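Local coordinates for galactokinase (Bifidobacterium longum subsp. infantis ATCC 15697 = JCM 1222 = DSM 20088, PDB 6TEQ), which probably phosphorylates galactose at the expense of ATP, as a member of the GHMP kinase family, and here holds 2-deoxy-2-fluoro-galactose in its sugar pocket, at residues A152-D155 with G160-D163. Sequence-based numbering, arbitrary orientation.
Sequences ALDD and GYGD
The carboxylate of D154 takes hold of successive backbone N-H groups of Y161 and G162, tying the loop that follows helix 141-156 back onto the helix it has just left. Its oxygens divide the work. OD1 accepts from Y161 N at 2.8 Å, the donor arriving on the syn side and 21° out of the carboxylate plane; OD2 takes G162 N at 2.9 Å, a weak bond, bent to 130°. With CG anti to the backbone N (chi1 171°), the acid reaches from the helix toward the loop.

A water adds a third link: it donates to D154 OD2 at 2.7 Å and accepts from G160 N, also at 2.7 Å. One buried acid thereby gathers three consecutive amides, two directly and one through water, which should help neutralise its charge.

Van der Waals contact is slight. OD1 sits 3.3 Å from Y161 CB and lies at the edge of the tyrosine ring, near its plane, while the hydroxyl end of the ring points off from the helix. D154 OD2 lies 3.4 Å from G162 CA, on the side where a side chain would point; the glycine has none there.

Far from the sugar pocket, this is a side-chain-to-backbone contact within a helix-loop-helix connection. D154 and Y161 both pack on L171 of helix 165-183, Y161 also meets F119, and L153, next to D154 along the helix, packs against helix 105-116 and strand 54-70.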
ATOM      1  N   ALA A 152      -0.600  17.328  -5.102  1.00 12.84           N
ATOM      2  CA  ALA A 152      -1.252  18.389  -5.902  1.00 14.66           C
ATOM      3  C   ALA A 152      -1.453  19.621  -4.997  1.00 13.86           C
ATOM      4  O   ALA A 152      -1.146  20.743  -5.446  1.00 15.69           O
ATOM      5  CB  ALA A 152      -2.555  17.902  -6.480  1.00 15.51           C
ATOM      6  N   LEU A 153      -1.955  19.462  -3.773  1.00 11.89           N
ATOM      7  CA  LEU A 153      -2.205  20.593  -2.884  1.00 13.04           C
ATOM      8  C   LEU A 153      -0.892  21.279  -2.522  1.00 13.30           C
ATOM      9  O   LEU A 153      -0.871  22.505  -2.452  1.00 16.34           O
ATOM     10  CB  LEU A 153      -2.959  20.131  -1.633  1.00 14.46           C
ATOM     11  CG  LEU A 153      -4.410  19.765  -1.889  1.00 15.58           C
ATOM     12  CD1 LEU A 153      -5.024  19.056  -0.671  1.00 16.36           C
ATOM     13  CD2 LEU A 153      -5.251  20.997  -2.290  1.00 15.61           C
ATOM     14  N   ASP A 154       0.137  20.511  -2.219  1.00 14.48           N
ATOM     15  CA  ASP A 154       1.458  21.073  -1.882  1.00 14.67           C
ATOM     16  C   ASP A 154       1.912  21.970  -3.029  1.00 16.83           C
ATOM     17  O   ASP A 154       2.478  23.032  -2.776  1.00 17.95           O
ATOM     18  CB  ASP A 154       2.447  19.965  -1.572  1.00 14.78           C
ATOM     19  CG  ASP A 154       3.878  20.450  -1.428  1.00 12.51           C
ATOM     20  OD1 ASP A 154       4.183  20.875  -0.284  1.00 17.80           O
ATOM     21  OD2 ASP A 154       4.581  20.551  -2.475  1.00 15.50           O
ATOM     22  N   ASP A 155       1.765  21.490  -4.241  1.00 14.95           N
ATOM     23  CA  ASP A 155       2.191  22.230  -5.436  1.00 14.78           C
ATOM     24  C   ASP A 155       1.374  23.500  -5.567  1.00 14.48           C
ATOM     25  O   ASP A 155       2.035  24.588  -5.632  1.00 17.56           O
ATOM     26  CB  ASP A 155       2.116  21.287  -6.633  1.00 16.56           C
ATOM     27  CG  ASP A 155       2.761  21.785  -7.898  1.00 19.57           C
ATOM     28  OD1 ASP A 155       2.762  23.002  -8.069  1.00 26.73           O
ATOM     29  OD2 ASP A 155       3.091  20.975  -8.748  1.00 21.13           O
ATOM     30  N   GLY A 160       6.023  23.698  -0.449  1.00 17.69           N
ATOM     31  CA  GLY A 160       7.480  23.485  -0.520  1.00 18.22           C
ATOM     32  C   GLY A 160       7.889  22.126  -0.003  1.00 18.08           C
ATOM     33  O   GLY A 160       9.132  21.903   0.166  1.00 20.60           O
ATOM     34  N   TYR A 161       6.952  21.183   0.084  1.00 17.84           N
ATOM     35  CA  TYR A 161       7.286  19.819   0.619  1.00 15.43           C
ATOM     36  C   TYR A 161       7.401  18.765  -0.489  1.00 15.73           C
ATOM     37  O   TYR A 161       8.075  17.734  -0.272  1.00 17.57           O
ATOM     38  CB  TYR A 161       6.323  19.410   1.720  1.00 15.80           C
ATOM     39  CG  TYR A 161       6.463  20.263   2.950  1.00 17.59           C
ATOM     40  CD1 TYR A 161       7.306  19.890   3.993  1.00 16.38           C
ATOM     41  CD2 TYR A 161       5.681  21.406   3.095  1.00 24.19           C
ATOM     42  CE1 TYR A 161       7.483  20.700   5.093  1.00 19.66           C
ATOM     43  CE2 TYR A 161       5.834  22.205   4.217  1.00 26.15           C
ATOM     44  CZ  TYR A 161       6.755  21.864   5.197  1.00 23.04           C
ATOM     45  OH  TYR A 161       6.898  22.659   6.308  1.00 28.29           O
ATOM     46  N   GLY A 162       6.859  19.004  -1.663  1.00 15.43           N
ATOM     47  CA  GLY A 162       6.738  17.967  -2.722  1.00 14.80           C
ATOM     48  C   GLY A 162       8.054  17.676  -3.428  1.00 14.80           C
ATOM     49  O   GLY A 162       8.229  16.579  -3.946  1.00 16.76           O
ATOM     50  N   ASP A 163       8.993  18.635  -3.427  1.00 16.22           N
ATOM     51  CA  ASP A 163      10.217  18.553  -4.251  1.00 16.37           C
ATOM     52  C   ASP A 163      11.385  17.910  -3.523  1.00 15.53           C
ATOM     53  O   ASP A 163      12.461  17.862  -4.096  1.00 18.18           O
ATOM     54  CB  ASP A 163      10.572  19.929  -4.832  1.00 21.39           C
ATOM     55  CG  ASP A 163      11.281  20.914  -3.909  1.00 27.44           C
ATOM     56  OD1 ASP A 163      11.413  20.630  -2.687  1.00 23.69           O
ATOM     57  OD2 ASP A 163      11.710  22.000  -4.433  1.00 35.20           O
TER
HETATM   58  O   HOH W   1       5.599  22.984  -3.060  1.00 18.94           O